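Local coordinates for lipoprotein (Burkholderia cenocepacia, PDB 4QHQ) that binds methionine in the cleft between its two lobes and probably delivers it, as a lipid-attached solute-binding protein, to an ABC transporter, at residues Ser54-Pro59 with Leu200-Ala205; Val1-Thr6 with Asp49-Ser54. All coordinates share one frame; numbering follows the deposited sequence.

Strand 2-7 begins at the N terminus, and interaction 2 pairs it in parallel with strand 52-57, closing a loop of 42 residues that holds helix 10-26, strand 30-35 and helix 41-47. Interaction 1 opens where interaction 2 ends, at the shared Ser54, and closes a far longer excursion of 140 residues, through strand 72-80 of the same sheet and then the second sheet, before the chain returns as strand 199-204. The two contacts therefore run in series, neither nested nor crossed, with centres about 11 Å apart. Strand 52-57 is the common member, lying between strands 2-7 and 199-204 in one mixed sheet, and its C-terminal end leads from that sheet to the bound methionine.

Interaction 1 (Ser54-Pro59 with Leu200-Ala205); sequences SFQHQP and LIAVRA. With MET (methionine), chain B.
Leu200 packs against Gln56 and Gln58 where strand 52-57 leaves the mixed sheet of one lobe of this periplasmic-binding-protein fold and turns into helix 58-68 beside the methionine pocket. The strands diverge here, their axes at 106°, and one weak backbone bond runs from Leu200 N to Gln56 O (2.9 Å). The two methyls of Leu200 part: CD1 meets Gln56 CG, whereas CD2 packs against OE1 of Gln58, whose NE2 is bonded to Asp62. Beyond CG, Gln56 is extended (chi2 -160°), which carries NE2 over to the methyl of Ala202, while OE1 is bonded to Asn42.

Two waters bridge the gap between the diverging strands. Leu200 O receives a hydrogen bond from each; one is also hydrogen-bonded to Ser54 OG, which Trp15 NE1 holds as well, and the other accepts from both Phe55 N and Gln56 NE2. These bridges satisfy polar atoms in a buried seam.

On the ligand side, Gln56 CB lies over the centre of the Phe55 ring, 3.8 Å above its plane. The ligand methyl CE approaches that ring obliquely, 3.9 Å from Phe55 CD2. His57 is turned away from Leu200 and offers a ring face to the ligand thioether. Its two nitrogens fix the ring's rotation, ND1 capping Tyr60 N at the start of the helix and NE2 bonding Asn110, while the ligand SD sits off-centre over that face, 3.4 Å from His57 NE2.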
ATOM      1  N   SER A  54      -7.304  -7.212   4.233  1.00 10.07           N
ATOM      2  CA  SER A  54      -7.498  -6.301   3.109  1.00  8.89           C
ATOM      3  C   SER A  54      -6.651  -5.072   3.357  1.00 10.28           C
ATOM      4  O   SER A  54      -7.122  -4.069   3.899  1.00 11.54           O
ATOM      5  CB  SER A  54      -8.983  -5.932   3.003  1.00 13.96           C
ATOM      6  OG  SER A  54      -9.266  -5.060   1.916  1.00 12.44           O
ATOM      7  N   PHE A  55      -5.378  -5.167   2.984  1.00  7.90           N
ATOM      8  CA  PHE A  55      -4.438  -4.096   3.288  1.00  8.17           C
ATOM      9  C   PHE A  55      -3.232  -4.043   2.355  1.00  8.88           C
ATOM     10  O   PHE A  55      -2.452  -3.117   2.464  1.00 10.79           O
ATOM     11  CB  PHE A  55      -3.925  -4.219   4.717  1.00 11.07           C
ATOM     12  CG  PHE A  55      -2.862  -5.262   4.875  1.00 10.88           C
ATOM     13  CD1 PHE A  55      -3.191  -6.615   4.850  1.00  9.79           C
ATOM     14  CD2 PHE A  55      -1.537  -4.902   5.039  1.00 10.26           C
ATOM     15  CE1 PHE A  55      -2.213  -7.584   4.981  1.00 11.45           C
ATOM     16  CE2 PHE A  55      -0.546  -5.858   5.160  1.00  8.72           C
ATOM     17  CZ  PHE A  55      -0.885  -7.202   5.145  1.00 11.03           C
ATOM     18  N   GLN A  56      -3.046  -5.034   1.490  1.00  8.45           N
ATOM     19  CA  GLN A  56      -1.774  -5.167   0.781  1.00  9.01           C
ATOM     20  C   GLN A  56      -1.923  -5.338  -0.713  1.00  8.96           C
ATOM     21  O   GLN A  56      -2.997  -5.644  -1.217  1.00  8.81           O
ATOM     22  CB  GLN A  56      -1.017  -6.379   1.330  1.00  8.26           C
ATOM     23  CG  GLN A  56      -1.547  -7.718   0.823  1.00  9.43           C
ATOM     24  CD  GLN A  56      -1.145  -8.871   1.713  1.00  9.80           C
ATOM     25  OE1 GLN A  56       0.039  -9.104   1.954  1.00 10.86           O
ATOM     26  NE2 GLN A  56      -2.145  -9.608   2.213  1.00 10.25           N
ATOM     27  N   HIS A  57      -0.819  -5.135  -1.430  1.00  8.67           N
ATOM     28  CA  HIS A  57      -0.750  -5.481  -2.849  1.00  8.42           C
ATOM     29  C   HIS A  57      -0.041  -6.832  -3.042  1.00  9.55           C
ATOM     30  O   HIS A  57       0.493  -7.401  -2.089  1.00 10.11           O
ATOM     31  CB  HIS A  57      -0.111  -4.343  -3.665  1.00  8.90           C
ATOM     32  CG  HIS A  57       1.161  -3.801  -3.086  1.00  9.28           C
ATOM     33  ND1 HIS A  57       2.287  -4.577  -2.913  1.00  9.88           N
ATOM     34  CD2 HIS A  57       1.488  -2.553  -2.681  1.00 11.35           C
ATOM     35  CE1 HIS A  57       3.257  -3.826  -2.412  1.00  9.19           C
ATOM     36  NE2 HIS A  57       2.802  -2.587  -2.278  1.00 10.10           N
ATOM     37  N   GLN A  58      -0.076  -7.361  -4.259  1.00  8.88           N
ATOM     38  CA  GLN A  58       0.528  -8.659  -4.528  1.00 10.54           C
ATOM     39  C   GLN A  58       2.047  -8.723  -4.295  1.00 11.07           C
ATOM     40  O   GLN A  58       2.538  -9.715  -3.749  1.00 11.79           O
ATOM     41  CB  GLN A  58       0.152  -9.189  -5.918  1.00 11.49           C
ATOM     42  CG  GLN A  58       0.539 -10.654  -6.123  1.00 13.44           C
ATOM     43  CD  GLN A  58      -0.326 -11.619  -5.345  1.00 17.26           C
ATOM     44  OE1 GLN A  58      -1.552 -11.584  -5.438  1.00 19.93           O
ATOM     45  NE2 GLN A  58       0.312 -12.489  -4.568  1.00 17.40           N
ATOM     46  N   PRO A  59       2.800  -7.677  -4.683  1.00 10.32           N
ATOM     47  CA  PRO A  59       4.237  -7.730  -4.381  1.00 11.38           C
ATOM     48  C   PRO A  59       4.495  -7.839  -2.875  1.00  9.51           C
ATOM     49  O   PRO A  59       5.397  -8.576  -2.464  1.00 12.45           O
ATOM     50  CB  PRO A  59       4.761  -6.416  -4.972  1.00 12.93           C
ATOM     51  CG  PRO A  59       3.866  -6.214  -6.161  1.00 12.72           C
ATOM     52  CD  PRO A  59       2.493  -6.595  -5.637  1.00 11.16           C
ATOM     53  N   LEU A 200      -5.595  -5.963  -2.489  1.00  8.02           N
ATOM     54  CA  LEU A 200      -6.349  -7.201  -2.626  1.00  7.97           C
ATOM     55  C   LEU A 200      -6.903  -7.676  -1.285  1.00  9.33           C
ATOM     56  O   LEU A 200      -6.460  -7.276  -0.202  1.00 10.08           O
ATOM     57  CB  LEU A 200      -5.450  -8.270  -3.266  1.00 10.73           C
ATOM     58  CG  LEU A 200      -4.136  -8.629  -2.552  1.00 10.88           C
ATOM     59  CD1 LEU A 200      -4.308  -9.677  -1.460  1.00 12.58           C
ATOM     60  CD2 LEU A 200      -3.076  -9.109  -3.499  1.00 12.68           C
ATOM     61  N   ILE A 201      -7.898  -8.545  -1.373  1.00  9.47           N
ATOM     62  CA  ILE A 201      -8.369  -9.286  -0.209  1.00 11.11           C
ATOM     63  C   ILE A 201      -7.659 -10.635  -0.180  1.00 11.76           C
ATOM     64  O   ILE A 201      -7.648 -11.348  -1.176  1.00 12.10           O
ATOM     65  CB  ILE A 201      -9.890  -9.505  -0.246  1.00 11.36           C
ATOM     66  CG1 ILE A 201     -10.604  -8.155  -0.150  1.00 13.08           C
ATOM     67  CG2 ILE A 201     -10.335 -10.439   0.893  1.00 12.48           C
ATOM     68  CD1 ILE A 201     -12.094  -8.232  -0.424  1.00 13.31           C
ATOM     69  N   ALA A 202      -7.041 -10.962   0.954  1.00 10.70           N
ATOM     70  CA  ALA A 202      -6.321 -12.224   1.104  1.00 10.97           C
ATOM     71  C   ALA A 202      -7.064 -13.154   2.048  1.00 11.26           C
ATOM     72  O   ALA A 202      -7.664 -12.708   3.032  1.00 11.56           O
ATOM     73  CB  ALA A 202      -4.909 -11.986   1.624  1.00 12.27           C
ATOM     74  N   VAL A 203      -7.007 -14.446   1.741  1.00 11.81           N
ATOM     75  CA  VAL A 203      -7.568 -15.482   2.604  1.00 11.76           C
ATOM     76  C   VAL A 203      -6.606 -16.659   2.675  1.00 12.39           C
ATOM     77  O   VAL A 203      -5.673 -16.763   1.877  1.00 14.52           O
ATOM     78  CB  VAL A 203      -8.930 -15.996   2.087  1.00 13.14           C
ATOM     79  CG1 VAL A 203      -9.946 -14.867   2.051  1.00 13.15           C
ATOM     80  CG2 VAL A 203      -8.784 -16.667   0.719  1.00 15.92           C
ATOM     81  N   ARG A 204      -6.811 -17.544   3.639  1.00 12.52           N
ATOM     82  CA  ARG A 204      -6.011 -18.761   3.674  1.00 16.40           C
ATOM     83  C   ARG A 204      -6.312 -19.596   2.434  1.00 16.41           C
ATOM     84  O   ARG A 204      -7.465 -19.678   2.006  1.00 15.65           O
ATOM     85  CB  ARG A 204      -6.289 -19.572   4.940  1.00 16.89           C
ATOM     86  CG  ARG A 204      -5.732 -18.918   6.191  1.00 18.08           C
ATOM     87  CD  ARG A 204      -5.999 -19.772   7.435  1.00 16.80           C
ATOM     88  NE  ARG A 204      -7.433 -19.959   7.669  1.00 23.98           N
ATOM     89  CZ  ARG A 204      -8.192 -19.084   8.321  1.00 28.76           C
ATOM     90  NH1 ARG A 204      -7.650 -17.986   8.819  1.00 22.14           N
ATOM     91  NH2 ARG A 204      -9.487 -19.303   8.481  1.00 23.41           N
ATOM     92  N   ALA A 205      -5.271 -20.212   1.874  1.00 15.31           N
ATOM     93  CA  ALA A 205      -5.397 -21.057   0.693  1.00 16.47           C
ATOM     94  C   ALA A 205      -6.494 -22.105   0.860  1.00 20.23           C
ATOM     95  O   ALA A 205      -7.283 -22.336  -0.054  1.00 21.33           O
ATOM     96  CB  ALA A 205      -4.078 -21.746   0.396  1.00 18.25           C
TER
HETATM   97  N   MET B 301      -2.402   0.349   0.634  1.00  8.79           N
HETATM   98  CA  MET B 301      -0.953   0.251   0.456  1.00 10.21           C
HETATM   99  C   MET B 301      -0.544   0.736  -0.918  1.00  9.31           C
HETATM  100  O   MET B 301      -1.236   0.437  -1.884  1.00 11.74           O
HETATM  101  CB  MET B 301      -0.510  -1.201   0.667  1.00  8.69           C
HETATM  102  CG  MET B 301       1.010  -1.418   0.550  1.00 10.33           C
HETATM  103  SD  MET B 301       1.471  -3.153   0.747  1.00  8.99           S
HETATM  104  CE  MET B 301       1.073  -3.437   2.474  1.00  9.85           C
HETATM  105  OXT MET B 301       0.461   1.451  -1.075  1.00  9.38           O
HETATM  106  O   HOH W   1      -7.359  -4.556   0.146  1.00 10.68           O
HETATM  107  O   HOH W   2      -4.733  -7.835   1.955  1.00  9.99           O

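Interaction 2 (Val1-Thr6 with Asp49-Ser54); sequences VIKVGT and DLDANS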
ATOM      1  N   VAL A   1     -19.224 -15.569  11.871  1.00 26.29           N
ATOM      2  CA  VAL A   1     -18.644 -14.246  12.034  1.00 23.33           C
ATOM      3  C   VAL A   1     -17.328 -14.162  11.283  1.00 26.11           C
ATOM      4  O   VAL A   1     -16.375 -14.877  11.598  1.00 30.65           O
ATOM      5  CB  VAL A   1     -18.392 -13.925  13.512  1.00 32.67           C
ATOM      6  CG1 VAL A   1     -17.701 -12.586  13.645  1.00 33.60           C
ATOM      7  CG2 VAL A   1     -19.693 -13.931  14.283  1.00 34.77           C
ATOM      8  N   ILE A   2     -17.288 -13.289  10.284  1.00 20.05           N
ATOM      9  CA  ILE A   2     -16.109 -13.142   9.440  1.00 17.92           C
ATOM     10  C   ILE A   2     -15.214 -12.002   9.915  1.00 22.03           C
ATOM     11  O   ILE A   2     -15.579 -10.829   9.811  1.00 21.53           O
ATOM     12  CB  ILE A   2     -16.515 -12.912   7.975  1.00 19.23           C
ATOM     13  CG1 ILE A   2     -17.457 -14.038   7.521  1.00 24.50           C
ATOM     14  CG2 ILE A   2     -15.274 -12.788   7.078  1.00 19.32           C
ATOM     15  CD1 ILE A   2     -18.037 -13.843   6.138  1.00 33.50           C
ATOM     16  N   LYS A   3     -14.039 -12.359  10.430  1.00 17.72           N
ATOM     17  CA  LYS A   3     -13.089 -11.382  10.937  1.00 16.08           C
ATOM     18  C   LYS A   3     -12.146 -10.953   9.818  1.00 15.44           C
ATOM     19  O   LYS A   3     -11.384 -11.761   9.275  1.00 15.01           O
ATOM     20  CB  LYS A   3     -12.317 -11.953  12.134  1.00 17.09           C
ATOM     21  CG  LYS A   3     -13.197 -12.356  13.314  1.00 24.76           C
ATOM     22  CD  LYS A   3     -12.363 -12.875  14.476  1.00 29.85           C
ATOM     23  CE  LYS A   3     -11.537 -11.761  15.099  1.00 39.98           C
ATOM     24  NZ  LYS A   3     -10.620 -12.268  16.159  1.00 45.67           N
ATOM     25  N   VAL A   4     -12.229  -9.679   9.454  1.00 15.66           N
ATOM     26  CA  VAL A   4     -11.402  -9.130   8.385  1.00 12.47           C
ATOM     27  C   VAL A   4     -10.435  -8.123   8.958  1.00 12.67           C
ATOM     28  O   VAL A   4     -10.853  -7.124   9.536  1.00 14.29           O
ATOM     29  CB  VAL A   4     -12.258  -8.456   7.300  1.00 13.49           C
ATOM     30  CG1 VAL A   4     -11.362  -7.902   6.193  1.00 13.58           C
ATOM     31  CG2 VAL A   4     -13.288  -9.443   6.753  1.00 14.54           C
ATOM     32  N   GLY A   5      -9.143  -8.394   8.802  1.00 12.13           N
ATOM     33  CA  GLY A   5      -8.114  -7.469   9.249  1.00 13.66           C
ATOM     34  C   GLY A   5      -7.810  -6.391   8.233  1.00 13.80           C
ATOM     35  O   GLY A   5      -7.696  -6.650   7.035  1.00 12.44           O
ATOM     36  N   THR A   6      -7.646  -5.167   8.711  1.00 11.81           N
ATOM     37  CA  THR A   6      -7.278  -4.090   7.814  1.00 13.64           C
ATOM     38  C   THR A   6      -6.434  -3.080   8.566  1.00 13.00           C
ATOM     39  O   THR A   6      -6.256  -3.212   9.774  1.00 14.32           O
ATOM     40  CB  THR A   6      -8.509  -3.441   7.174  1.00 14.10           C
ATOM     41  OG1 THR A   6      -8.089  -2.700   6.018  1.00 17.81           O
ATOM     42  CG2 THR A   6      -9.232  -2.538   8.146  1.00 16.76           C
ATOM     43  N   ASP A  49      -6.569 -16.234  13.526  1.00 18.28           N
ATOM     44  CA  ASP A  49      -7.173 -15.121  14.255  1.00 20.34           C
ATOM     45  C   ASP A  49      -8.061 -14.270  13.358  1.00 24.01           C
ATOM     46  O   ASP A  49      -9.030 -13.674  13.824  1.00 25.09           O
ATOM     47  CB  ASP A  49      -6.100 -14.251  14.913  1.00 23.64           C
ATOM     48  CG  ASP A  49      -5.424 -14.942  16.086  1.00 33.87           C
ATOM     49  OD1 ASP A  49      -6.052 -15.827  16.701  1.00 35.89           O
ATOM     50  OD2 ASP A  49      -4.266 -14.595  16.396  1.00 42.98           O
ATOM     51  N   LEU A  50      -7.711 -14.205  12.075  1.00 16.63           N
ATOM     52  CA  LEU A  50      -8.556 -13.558  11.081  1.00 16.25           C
ATOM     53  C   LEU A  50      -9.028 -14.584  10.072  1.00 15.54           C
ATOM     54  O   LEU A  50      -8.387 -15.619   9.873  1.00 17.40           O
ATOM     55  CB  LEU A  50      -7.787 -12.479  10.310  1.00 15.97           C
ATOM     56  CG  LEU A  50      -7.165 -11.317  11.082  1.00 16.09           C
ATOM     57  CD1 LEU A  50      -6.221 -10.523  10.184  1.00 13.87           C
ATOM     58  CD2 LEU A  50      -8.256 -10.422  11.689  1.00 16.73           C
ATOM     59  N   ASP A  51     -10.132 -14.270   9.407  1.00 15.91           N
ATOM     60  CA  ASP A  51     -10.573 -15.025   8.241  1.00 13.39           C
ATOM     61  C   ASP A  51     -10.115 -14.436   6.898  1.00 14.53           C
ATOM     62  O   ASP A  51     -10.015 -15.153   5.902  1.00 14.70           O
ATOM     63  CB  ASP A  51     -12.085 -15.151   8.275  1.00 16.41           C
ATOM     64  CG  ASP A  51     -12.554 -15.810   9.544  1.00 19.01           C
ATOM     65  OD1 ASP A  51     -12.206 -16.996   9.736  1.00 23.57           O
ATOM     66  OD2 ASP A  51     -13.230 -15.152  10.366  1.00 21.56           O
ATOM     67  N   ALA A  52      -9.858 -13.134   6.865  1.00 15.05           N
ATOM     68  CA  ALA A  52      -9.373 -12.489   5.664  1.00 14.18           C
ATOM     69  C   ALA A  52      -8.645 -11.223   6.075  1.00 11.79           C
ATOM     70  O   ALA A  52      -8.802 -10.741   7.200  1.00 13.34           O
ATOM     71  CB  ALA A  52     -10.530 -12.147   4.731  1.00 15.31           C
ATOM     72  N   ASN A  53      -7.849 -10.681   5.169  1.00  9.96           N
ATOM     73  CA  ASN A  53      -7.347  -9.331   5.373  1.00 11.21           C
ATOM     74  C   ASN A  53      -7.423  -8.526   4.094  1.00 12.50           C
ATOM     75  O   ASN A  53      -7.612  -9.078   3.015  1.00 11.42           O
ATOM     76  CB  ASN A  53      -5.959  -9.301   6.047  1.00 11.44           C
ATOM     77  CG  ASN A  53      -4.866  -9.894   5.191  1.00  9.70           C
ATOM     78  OD1 ASN A  53      -4.793  -9.634   3.989  1.00 12.09           O
ATOM     79  ND2 ASN A  53      -3.975 -10.647   5.809  1.00  9.98           N
ATOM     80  N   SER A  54      -7.304  -7.212   4.233  1.00 10.07           N
ATOM     81  CA  SER A  54      -7.498  -6.301   3.109  1.00  8.89           C
ATOM     82  C   SER A  54      -6.651  -5.072   3.357  1.00 10.28           C
ATOM     83  O   SER A  54      -7.122  -4.069   3.899  1.00 11.54           O
ATOM     84  CB  SER A  54      -8.983  -5.932   3.003  1.00 13.96           C
ATOM     85  OG  SER A  54      -9.266  -5.060   1.916  1.00 12.44           O
TER
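Gly5 lies against the isobutyl end of Leu50 at the tight part of this parallel strand pairing, with Leu50 CD2 3.6 Å from Gly5 N and CD1 3.7 Å from Gly5 CA. Gly5 has no side chain, and both leucine methyls lie close against its backbone. Gly5 N donates to Ala52 O, and Gly5 O accepts from Ser54 N. At the inner end, Thr6 OG1 stands anti to its own N (chi1 -162°) and gives a 2.7 Å bond to Ser54 O.

Toward the N terminus the contact reaches its solvent side, where regular pairing ends and Lys3 and Asp51 are partly exposed. The loose element is the long arm of Lys3, which bends at chi3 and extends past Asp51 until NZ reaches Asp49 O at 3.2 Å. Asp51 OD2 uses its anti lone pair to take a nearly straight bond from Lys3 N (2.9 Å, 173°), and Lys3 O accepts from both Asp51 N and Ala52 N. Asp51 thus continues the pairing with strand 2-7 through its side chain, just before strand 52-57 begins. The aspartate's charge is probably directed mainly at the Lys3 backbone N-H, and the ammonium, with NZ 7.0 Å from Asp51 OD2, would add at most a longer-range attraction.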